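Local structure of prolyl 4-hydroxylase (Paramecium bursaria Chlorella virus 1, 5C5T) at residues C33-E39 and K112-I116; D42-S46 and K100-T105; D123-Y129 and E216-Q222. The protein probably hydroxylates proline residues of collagen-like chains as a metal-dependent dioxygenase that uses 2-oxoglutarate. All blocks are in the same frame, centred on the assembly; numbering follows the deposited sequence.

Overall arrangement
The three contacts follow the jelly-roll-like core of the 2-oxoglutarate oxygenase fold from its periphery to its active site. Interaction 1 ties the N-terminal residues to the loop after helix 96-109, and interaction 2, nested between its segments along the chain, their centres about 18 Å apart, seats the turn before helix 47-59 on helix 96-109. Interaction 3 comes later in the chain and joins two inner strands of the six-stranded antiparallel sheet, one of whose edge strands, 38-41, begins within interaction 1. Interactions 2 and 3, centres about 14 Å apart, touch through Gln102 and Gln222. Helix 96-109 thus backs strands carrying residues that bind 2-oxoglutarate, while the manganese of interaction 1 lies remote from that pocket.

Interaction 1: residues C33-E39 and K112-I116; sequences CDGKYYE and KKHCI. With MN (manganese (II) ion), chain E.
Cys33 and Cys115 are joined covalently: the disulfide between SG of Cys33 and SG of Cys115 has a chi3 of 75°. SG of Cys33 stands anti to its own backbone N (chi1 -173°), which carries the sulfur out to the other segment. Beside the disulfide a manganese ion bridges the same two segments. His114 binds it through NE2 at 2.0 Å, and Asp34 reaches it with OD2 at 2.2 Å from the metal; two waters also bind it, and OD1 of Asp34 lies at a longer 2.6 Å from manganese. The Asp34 carboxylate approaches the imidazole at its edge, with the two planes turned 39° apart, so carboxylate and ring converge on the metal instead of stacking. SG of Cys115 lies over one face of the His114 ring, displaced toward the rim.

The charged contact is made by Lys112, whose chain bends at chi2 and then runs straight toward Glu39. Its NZ meets OE2 of Glu39 at 2.7 Å in a salt bridge that uses the syn lone pair of the carboxylate, the two side chains arriving from opposite directions. One water links NZ of Lys112 to the carbonyl O of Cys33, and another links it to OE1 of Glu39. The ammonium group therefore has three partners and ties both ends of 33-39 to 112-116.

Glu39 belongs to edge strand 38-41, paired with strand 188-192 through the backbone of Phe190, and Trp192 of that strand packs against both Cys33 and Ile116. Covalent, metal and ionic links thus fasten the loop between helix 96-109 and strand 120-129 to strand 38-41 and the residues before it.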
loop_
_atom_site.group_PDB
_atom_site.type_symbol
_atom_site.label_atom_id
_atom_site.label_comp_id
_atom_site.label_asym_id
_atom_site.label_seq_id
_atom_site.Cartn_x
_atom_site.Cartn_y
_atom_site.Cartn_z
ATOM N N CYS A 33 9.232 -11.434 -9.184
ATOM C CA CYS A 33 10.475 -10.696 -9.460
ATOM C C CYS A 33 11.594 -10.902 -8.424
ATOM O O CYS A 33 11.451 -10.473 -7.287
ATOM C CB CYS A 33 10.163 -9.212 -9.552
ATOM S SG CYS A 33 11.575 -8.236 -10.098
ATOM N N ASP A 34 12.683 -11.569 -8.830
ATOM C CA ASP A 34 13.809 -11.915 -7.939
ATOM C C ASP A 34 13.453 -12.667 -6.645
ATOM O O ASP A 34 14.227 -12.681 -5.683
ATOM C CB ASP A 34 14.551 -10.655 -7.559
ATOM C CG ASP A 34 15.111 -9.937 -8.753
ATOM O OD1 ASP A 34 15.456 -10.617 -9.730
ATOM O OD2 ASP A 34 15.181 -8.701 -8.660
ATOM N N GLY A 35 12.311 -13.335 -6.641
ATOM C CA GLY A 35 11.800 -14.011 -5.451
ATOM C C GLY A 35 11.383 -13.130 -4.278
ATOM O O GLY A 35 11.071 -13.637 -3.198
ATOM N N LYS A 36 11.335 -11.820 -4.491
ATOM C CA LYS A 36 11.064 -10.879 -3.427
ATOM C C LYS A 36 9.589 -10.456 -3.424
ATOM O O LYS A 36 9.186 -9.472 -4.053
ATOM C CB LYS A 36 11.981 -9.659 -3.566
ATOM C CG LYS A 36 13.503 -9.983 -3.493
ATOM C CD LYS A 36 14.340 -8.748 -3.642
ATOM C CE LYS A 36 15.848 -9.007 -3.534
ATOM N NZ LYS A 36 16.633 -7.738 -3.781
ATOM N N TYR A 37 8.743 -11.208 -2.752
ATOM C CA TYR A 37 7.307 -10.854 -2.742
ATOM C C TYR A 37 7.000 -9.481 -2.130
ATOM O O TYR A 37 6.065 -8.811 -2.551
ATOM C CB TYR A 37 6.500 -11.967 -2.009
ATOM C CG TYR A 37 6.348 -13.253 -2.786
ATOM C CD1 TYR A 37 5.430 -13.362 -3.828
ATOM C CD2 TYR A 37 7.119 -14.378 -2.472
ATOM C CE1 TYR A 37 5.297 -14.541 -4.533
ATOM C CE2 TYR A 37 6.959 -15.558 -3.164
ATOM C CZ TYR A 37 6.052 -15.630 -4.173
ATOM O OH TYR A 37 5.903 -16.792 -4.877
ATOM N N TYR A 38 7.800 -9.067 -1.140
ATOM C CA TYR A 38 7.687 -7.748 -0.481
ATOM C C TYR A 38 9.077 -7.247 -0.135
ATOM O O TYR A 38 10.013 -8.052 -0.055
ATOM C CB TYR A 38 6.829 -7.811 0.799
ATOM C CG TYR A 38 7.454 -8.705 1.838
ATOM C CD1 TYR A 38 8.471 -8.256 2.638
ATOM C CD2 TYR A 38 7.054 -10.017 1.954
ATOM C CE1 TYR A 38 9.074 -9.102 3.576
ATOM C CE2 TYR A 38 7.628 -10.878 2.891
ATOM C CZ TYR A 38 8.640 -10.406 3.705
ATOM O OH TYR A 38 9.225 -11.328 4.602
ATOM N N GLU A 39 9.210 -5.928 -0.056
ATOM C CA GLU A 39 10.399 -5.251 0.433
ATOM C C GLU A 39 9.947 -4.119 1.317
ATOM O O GLU A 39 8.994 -3.367 0.991
ATOM C CB GLU A 39 11.247 -4.736 -0.719
ATOM C CG GLU A 39 11.746 -5.820 -1.626
ATOM C CD GLU A 39 12.577 -5.306 -2.784
ATOM O OE1 GLU A 39 13.614 -4.654 -2.554
ATOM O OE2 GLU A 39 12.221 -5.607 -3.924
ATOM N N LYS A 112 13.731 -2.685 -11.536
ATOM C CA LYS A 112 13.014 -3.923 -11.776
ATOM C C LYS A 112 12.591 -4.001 -13.220
ATOM O O LYS A 112 11.577 -4.599 -13.546
ATOM C CB LYS A 112 11.763 -4.014 -10.890
ATOM C CG LYS A 112 11.940 -3.619 -9.456
ATOM C CD LYS A 112 12.690 -4.682 -8.682
ATOM C CE LYS A 112 12.576 -4.447 -7.150
ATOM N NZ LYS A 112 13.341 -5.496 -6.421
ATOM N N LYS A 113 13.365 -3.386 -14.107
ATOM C CA LYS A 113 12.936 -3.338 -15.509
ATOM C C LYS A 113 12.826 -4.734 -16.115
ATOM O O LYS A 113 12.070 -4.947 -17.068
ATOM C CB LYS A 113 13.863 -2.468 -16.381
ATOM C CG LYS A 113 15.160 -2.016 -15.782
ATOM C CD LYS A 113 16.235 -3.040 -15.986
ATOM C CE LYS A 113 17.002 -3.304 -14.720
ATOM N NZ LYS A 113 16.523 -4.604 -14.169
ATOM N N HIS A 114 13.543 -5.711 -15.579
ATOM C CA HIS A 114 13.442 -7.044 -16.167
ATOM C C HIS A 114 12.176 -7.793 -15.698
ATOM O O HIS A 114 11.865 -8.876 -16.197
ATOM C CB HIS A 114 14.696 -7.860 -15.865
ATOM C CG HIS A 114 14.803 -8.329 -14.451
ATOM N ND1 HIS A 114 14.369 -9.575 -14.049
ATOM C CD2 HIS A 114 15.314 -7.734 -13.351
ATOM C CE1 HIS A 114 14.617 -9.731 -12.761
ATOM N NE2 HIS A 114 15.184 -8.627 -12.312
ATOM N N CYS A 115 11.434 -7.185 -14.777
ATOM C CA CYS A 115 10.203 -7.745 -14.261
ATOM C C CYS A 115 8.955 -6.983 -14.700
ATOM O O CYS A 115 7.861 -7.557 -14.787
ATOM C CB CYS A 115 10.256 -7.756 -12.750
ATOM S SG CYS A 115 11.662 -8.706 -12.099
ATOM N N ILE A 116 9.090 -5.682 -14.950
ATOM C CA ILE A 116 7.895 -4.909 -15.294
ATOM C C ILE A 116 8.282 -3.869 -16.330
ATOM O O ILE A 116 9.295 -3.179 -16.202
ATOM C CB ILE A 116 7.200 -4.289 -14.033
ATOM C CG1 ILE A 116 5.899 -3.552 -14.392
ATOM C CG2 ILE A 116 8.122 -3.341 -13.261
ATOM C CD1 ILE A 116 5.090 -3.108 -13.162
HETATM MN MN MN E . 16.146 -8.261 -10.591
HETATM O O HOH W 1 10.995 -7.707 -6.600
HETATM O O HOH W 2 15.588 -4.458 -4.504
HETATM O O HOH W 3 17.908 -6.917 -11.321
HETATM O O HOH W 4 15.606 -6.324 -10.171
#

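Interaction 2: residues D42-S46 and K100-T105; sequences DGFLS and KIQKKT
Phe44 meets Lys104 twice, once with its ring and once with its backbone, just after Gly43, which takes a positive phi (64°) in the turn leading out of strand 38-41. CG of Phe44 is anti to the backbone N (chi1 -173°), and this sends the ring toward helix 96-109. There CZ of Phe44 comes 3.5 Å from CB of Lys104. Farther along the lysine, CE lies over one face of the ring near its rim in a CH-pi contact, 4.3 Å from the centroid of the Phe44 ring. The chain of Lys104 bends at chi3 (64°), and its NZ both forms a cation-pi contact with the Phe44 ring and donates to the carbonyl O of Phe44 at 2.8 Å. At the ring edge lies the carbonyl O of Ile101, which accepts from both N and OG1 of Thr105. Leu157 and Val159 of strand 153-160 also pack on Phe44.

Leu45 follows, crossing Ile101 at about a right angle, with its CD1 4.1 Å from CG1 of Ile101. Its other methyl, CD2, touches CD of Lys100, whose ammonium group goes on to a salt bridge with Glu49.

Ser46 then closes the turn at the N-cap of helix 47-59, its side chain capping a backbone N, while its own N bonds to OE1 of Glu49. This is consistent with a capping box between Ser46 and Glu49, here starting a helix whose preceding turn is held against helix 96-109.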
loop_
_atom_site.group_PDB
_atom_site.type_symbol
_atom_site.label_atom_id
_atom_site.label_comp_id
_atom_site.label_asym_id
_atom_site.label_seq_id
_atom_site.Cartn_x
_atom_site.Cartn_y
_atom_site.Cartn_z
ATOM N N ASP A 42 12.756 1.619 5.210
ATOM C CA ASP A 42 12.631 2.640 6.256
ATOM C C ASP A 42 13.002 4.035 5.716
ATOM O O ASP A 42 13.862 4.143 4.861
ATOM C CB ASP A 42 13.511 2.283 7.435
ATOM C CG ASP A 42 12.986 1.108 8.202
ATOM O OD1 ASP A 42 11.752 0.978 8.399
ATOM O OD2 ASP A 42 13.826 0.301 8.630
ATOM N N GLY A 43 12.362 5.074 6.242
ATOM C CA GLY A 43 12.614 6.439 5.841
ATOM C C GLY A 43 12.283 6.791 4.415
ATOM O O GLY A 43 12.847 7.732 3.851
ATOM N N PHE A 44 11.331 6.056 3.837
ATOM C CA PHE A 44 10.850 6.350 2.495
ATOM C C PHE A 44 10.327 7.789 2.429
ATOM O O PHE A 44 10.631 8.482 1.464
ATOM C CB PHE A 44 9.764 5.350 2.103
ATOM C CG PHE A 44 9.302 5.441 0.677
ATOM C CD1 PHE A 44 10.049 4.849 -0.354
ATOM C CD2 PHE A 44 8.148 6.133 0.334
ATOM C CE1 PHE A 44 9.601 4.919 -1.682
ATOM C CE2 PHE A 44 7.717 6.218 -0.977
ATOM C CZ PHE A 44 8.450 5.619 -1.993
ATOM N N LEU A 45 9.541 8.208 3.427
ATOM C CA LEU A 45 9.224 9.644 3.629
ATOM C C LEU A 45 9.810 10.133 4.908
ATOM O O LEU A 45 9.889 9.355 5.858
ATOM C CB LEU A 45 7.713 9.901 3.672
ATOM C CG LEU A 45 6.911 9.684 2.385
ATOM C CD1 LEU A 45 5.419 9.990 2.600
ATOM C CD2 LEU A 45 7.492 10.497 1.206
ATOM N N SER A 46 10.168 11.425 4.991
ATOM C CA SER A 46 10.529 11.968 6.300
ATOM C C SER A 46 9.318 12.092 7.223
ATOM O O SER A 46 8.157 12.077 6.781
ATOM C CB SER A 46 11.182 13.321 6.172
ATOM O OG SER A 46 10.197 14.304 5.864
ATOM N N LYS A 100 6.214 13.233 -4.511
ATOM C CA LYS A 100 7.419 12.533 -4.069
ATOM C C LYS A 100 7.252 11.017 -3.930
ATOM O O LYS A 100 8.105 10.253 -4.331
ATOM C CB LYS A 100 7.893 13.120 -2.735
ATOM C CG LYS A 100 9.129 12.428 -2.172
ATOM C CD LYS A 100 9.662 13.160 -0.946
ATOM C CE LYS A 100 10.982 12.555 -0.472
ATOM N NZ LYS A 100 11.823 13.581 0.255
ATOM N N ILE A 101 6.133 10.593 -3.365
ATOM C CA ILE A 101 5.799 9.154 -3.355
ATOM C C ILE A 101 5.943 8.585 -4.747
ATOM O O ILE A 101 6.601 7.562 -4.939
ATOM C CB ILE A 101 4.403 8.912 -2.804
ATOM C CG1 ILE A 101 4.354 9.264 -1.287
ATOM C CG2 ILE A 101 3.979 7.423 -3.000
ATOM C CD1 ILE A 101 2.962 9.254 -0.656
ATOM N N GLN A 102 5.374 9.267 -5.733
ATOM C CA GLN A 102 5.324 8.687 -7.077
ATOM C C GLN A 102 6.681 8.702 -7.722
ATOM O O GLN A 102 7.095 7.728 -8.348
ATOM C CB GLN A 102 4.310 9.443 -7.915
ATOM C CG GLN A 102 2.910 9.265 -7.336
ATOM C CD GLN A 102 1.838 9.745 -8.248
ATOM O OE1 GLN A 102 2.037 10.764 -8.970
ATOM N NE2 GLN A 102 0.686 9.025 -8.261
ATOM N N LYS A 103 7.414 9.777 -7.510
ATOM C CA LYS A 103 8.805 9.836 -7.992
ATOM C C LYS A 103 9.685 8.712 -7.429
ATOM O O LYS A 103 10.373 8.044 -8.178
ATOM C CB LYS A 103 9.428 11.188 -7.657
ATOM C CG LYS A 103 10.845 11.373 -8.234
ATOM C CD LYS A 103 11.404 12.739 -7.891
ATOM C CE LYS A 103 12.639 13.043 -8.729
ATOM N NZ LYS A 103 13.816 12.420 -8.108
ATOM N N LYS A 104 9.665 8.505 -6.118
ATOM C CA LYS A 104 10.467 7.453 -5.527
ATOM C C LYS A 104 9.975 6.073 -5.892
ATOM O O LYS A 104 10.779 5.129 -5.942
ATOM C CB LYS A 104 10.503 7.626 -4.023
ATOM C CG LYS A 104 11.174 8.880 -3.629
ATOM C CD LYS A 104 11.353 9.026 -2.156
ATOM C CE LYS A 104 12.265 7.961 -1.651
ATOM N NZ LYS A 104 12.815 8.327 -0.345
ATOM N N THR A 105 8.669 5.939 -6.131
ATOM C CA THR A 105 8.133 4.635 -6.531
ATOM C C THR A 105 8.649 4.334 -7.947
ATOM O O THR A 105 9.080 3.234 -8.238
ATOM C CB THR A 105 6.587 4.597 -6.474
ATOM O OG1 THR A 105 6.171 4.816 -5.118
ATOM C CG2 THR A 105 6.025 3.297 -6.971
#

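Interaction 3: residues D123-Y129 and E216-Q222; sequences DVQVARY and EKIIANQ. With AKG (2-oxoglutaric acid), chain C.
At the edge of the Tyr129 ring lie the carbonyl O of Lys217 and CD1 of Ile219; the aliphatic chain of Lys217 runs alongside, its CD 3.7 Å from CD2 of Tyr129. At the edge of the Arg128 guanidinium sit CD1 of Ile218 and OE1 of Glu216. NE and NH2 of Arg128 grip that single oxygen side-on, NE of Arg128 at 2.8 Å from OE1 of Glu216, with the two flat groups 70° apart; OE2 of Glu216 turns to Lys162. The amides of Gln125 and Asn221 are 65° apart, and ND2 of Asn221 donates to OE1 of Gln125 at 3.1 Å.

Lys217, extended from chi1 (170°) onward, holds the distal carboxylate of 2-oxoglutarate, its NZ 2.7 Å from O4 of the ligand. OH of Tyr129 lies 2.7 Å from O3, a weak bond at most. Asn221 ND2 adds a weak bond to O1, and CD1 of Ile219 packs on C3.

Three antiparallel hydrogen-bonded pairs, Gln125-Asn221, Ala127-Ile219 and Tyr129-Lys217, zip the backbones together and turn these side chains to the ligand-bearing face. Val126, Arg128, Ile218 and Ala220 occupy the other face. Strand 86-89 flanks 120-129, strand 153-160 flanks 217-225, and helix 96-109 covers Val124 and Gln222.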
loop_
_atom_site.group_PDB
_atom_site.type_symbol
_atom_site.label_atom_id
_atom_site.label_comp_id
_atom_site.label_asym_id
_atom_site.label_seq_id
_atom_site.Cartn_x
_atom_site.Cartn_y
_atom_site.Cartn_z
ATOM N N ASP A 123 -4.366 7.061 -8.775
ATOM C CA ASP A 123 -4.412 8.141 -7.784
ATOM C C ASP A 123 -4.095 7.581 -6.396
ATOM O O ASP A 123 -4.589 6.525 -6.028
ATOM C CB ASP A 123 -5.779 8.785 -7.744
ATOM C CG ASP A 123 -6.110 9.572 -8.996
ATOM O OD1 ASP A 123 -5.236 9.745 -9.863
ATOM O OD2 ASP A 123 -7.275 10.007 -9.104
ATOM N N VAL A 124 -3.346 8.326 -5.583
ATOM C CA VAL A 124 -3.007 7.859 -4.248
ATOM C C VAL A 124 -4.230 7.968 -3.310
ATOM O O VAL A 124 -4.977 8.957 -3.349
ATOM C CB VAL A 124 -1.809 8.660 -3.699
ATOM C CG1 VAL A 124 -1.589 8.438 -2.228
ATOM C CG2 VAL A 124 -0.547 8.341 -4.485
ATOM N N GLN A 125 -4.410 6.921 -2.491
ATOM C CA GLN A 125 -5.414 6.857 -1.445
ATOM C C GLN A 125 -4.735 7.017 -0.092
ATOM O O GLN A 125 -3.680 6.401 0.169
ATOM C CB GLN A 125 -6.150 5.536 -1.481
ATOM C CG GLN A 125 -7.255 5.359 -0.459
ATOM C CD GLN A 125 -7.568 3.895 -0.245
ATOM O OE1 GLN A 125 -6.843 3.196 0.457
ATOM N NE2 GLN A 125 -8.655 3.429 -0.834
ATOM N N VAL A 126 -5.306 7.857 0.780
ATOM C CA VAL A 126 -4.888 7.874 2.191
ATOM C C VAL A 126 -6.038 7.294 3.028
ATOM O O VAL A 126 -7.202 7.677 2.848
ATOM C CB VAL A 126 -4.475 9.313 2.652
ATOM C CG1 VAL A 126 -4.289 9.394 4.184
ATOM C CG2 VAL A 126 -3.200 9.772 1.880
ATOM N N ALA A 127 -5.725 6.342 3.918
ATOM C CA ALA A 127 -6.720 5.706 4.738
ATOM C C ALA A 127 -6.353 5.782 6.205
ATOM O O ALA A 127 -5.174 5.764 6.553
ATOM C CB ALA A 127 -6.881 4.200 4.343
ATOM N N ARG A 128 -7.381 5.782 7.051
ATOM C CA ARG A 128 -7.212 5.896 8.500
ATOM C C ARG A 128 -8.017 4.843 9.233
ATOM O O ARG A 128 -9.157 4.541 8.870
ATOM C CB ARG A 128 -7.643 7.287 8.988
ATOM C CG ARG A 128 -7.605 7.450 10.542
ATOM C CD ARG A 128 -7.620 8.941 10.910
ATOM N NE ARG A 128 -7.506 9.191 12.356
ATOM C CZ ARG A 128 -8.557 9.270 13.162
ATOM N NH1 ARG A 128 -9.779 9.073 12.680
ATOM N NH2 ARG A 128 -8.384 9.521 14.456
ATOM N N TYR A 129 -7.383 4.295 10.268
ATOM C CA TYR A 129 -7.959 3.339 11.184
ATOM C C TYR A 129 -7.990 3.899 12.616
ATOM O O TYR A 129 -6.935 4.238 13.180
ATOM C CB TYR A 129 -7.147 2.057 11.223
ATOM C CG TYR A 129 -6.940 1.335 9.934
ATOM C CD1 TYR A 129 -7.801 0.360 9.508
ATOM C CD2 TYR A 129 -5.848 1.633 9.136
ATOM C CE1 TYR A 129 -7.584 -0.330 8.315
ATOM C CE2 TYR A 129 -5.612 0.942 7.956
ATOM C CZ TYR A 129 -6.492 -0.029 7.557
ATOM O OH TYR A 129 -6.267 -0.702 6.393
ATOM N N GLU A 216 -3.879 5.543 16.563
ATOM C CA GLU A 216 -4.430 5.523 15.232
ATOM C C GLU A 216 -3.382 5.101 14.227
ATOM O O GLU A 216 -2.166 5.079 14.507
ATOM C CB GLU A 216 -4.992 6.906 14.879
ATOM C CG GLU A 216 -3.902 7.941 14.714
ATOM C CD GLU A 216 -4.419 9.362 14.775
ATOM O OE1 GLU A 216 -5.244 9.747 13.920
ATOM O OE2 GLU A 216 -3.991 10.094 15.694
ATOM N N LYS A 217 -3.877 4.680 13.069
ATOM C CA LYS A 217 -3.012 4.224 11.989
ATOM C C LYS A 217 -3.451 4.947 10.707
ATOM O O LYS A 217 -4.637 4.921 10.365
ATOM C CB LYS A 217 -3.094 2.700 11.816
ATOM C CG LYS A 217 -2.416 2.113 10.574
ATOM C CD LYS A 217 -2.592 0.597 10.601
ATOM C CE LYS A 217 -2.057 -0.060 9.344
ATOM N NZ LYS A 217 -2.383 -1.503 9.324
ATOM N N ILE A 218 -2.505 5.572 10.027
ATOM C CA ILE A 218 -2.775 6.247 8.756
ATOM C C ILE A 218 -1.744 5.747 7.728
ATOM O O ILE A 218 -0.533 5.762 8.017
ATOM C CB ILE A 218 -2.753 7.781 8.899
ATOM C CG1 ILE A 218 -3.627 8.215 10.075
ATOM C CG2 ILE A 218 -3.176 8.407 7.582
ATOM C CD1 ILE A 218 -3.675 9.703 10.280
ATOM N N ILE A 219 -2.240 5.318 6.555
ATOM C CA ILE A 219 -1.419 4.877 5.447
ATOM C C ILE A 219 -1.716 5.663 4.157
ATOM O O ILE A 219 -2.804 6.251 3.970
ATOM C CB ILE A 219 -1.639 3.370 5.222
ATOM C CG1 ILE A 219 -3.079 3.098 4.835
ATOM C CG2 ILE A 219 -1.197 2.617 6.471
ATOM C CD1 ILE A 219 -3.347 1.646 4.484
ATOM N N ALA A 220 -0.738 5.654 3.256
ATOM C CA ALA A 220 -0.874 6.069 1.857
ATOM C C ALA A 220 -0.607 4.885 0.917
ATOM O O ALA A 220 0.403 4.189 1.039
ATOM C CB ALA A 220 0.048 7.216 1.559
ATOM N N ASN A 221 -1.605 4.586 0.079
ATOM C CA ASN A 221 -1.520 3.491 -0.904
ATOM C C ASN A 221 -1.283 3.998 -2.284
ATOM O O ASN A 221 -2.103 4.745 -2.841
ATOM C CB ASN A 221 -2.821 2.660 -0.926
ATOM C CG ASN A 221 -2.958 1.756 0.253
ATOM O OD1 ASN A 221 -2.090 0.963 0.541
ATOM N ND2 ASN A 221 -4.114 1.826 0.916
ATOM N N GLN A 222 -0.154 3.594 -2.847
ATOM C CA GLN A 222 0.161 3.838 -4.284
ATOM C C GLN A 222 0.048 2.513 -5.043
ATOM O O GLN A 222 0.914 1.670 -4.937
ATOM C CB GLN A 222 1.546 4.439 -4.459
ATOM C CG GLN A 222 1.952 4.600 -5.924
ATOM C CD GLN A 222 1.062 5.575 -6.695
ATOM O OE1 GLN A 222 1.250 6.789 -6.629
ATOM N NE2 GLN A 222 0.048 5.052 -7.362
HETATM C C1 AKG C . -5.112 -1.897 1.584
HETATM O O1 AKG C . -5.509 -0.708 1.784
HETATM O O2 AKG C . -5.407 -2.457 0.495
HETATM C C2 AKG C . -4.411 -2.649 2.681
HETATM O O5 AKG C . -4.316 -3.841 2.566
HETATM C C3 AKG C . -3.861 -1.894 3.902
HETATM C C4 AKG C . -3.099 -2.799 4.836
HETATM C C5 AKG C . -2.889 -2.178 6.193
HETATM O O3 AKG C . -3.681 -1.291 6.615
HETATM O O4 AKG C . -1.893 -2.546 6.888
HETATM O O HOH W 5 -3.080 4.228 -5.486
#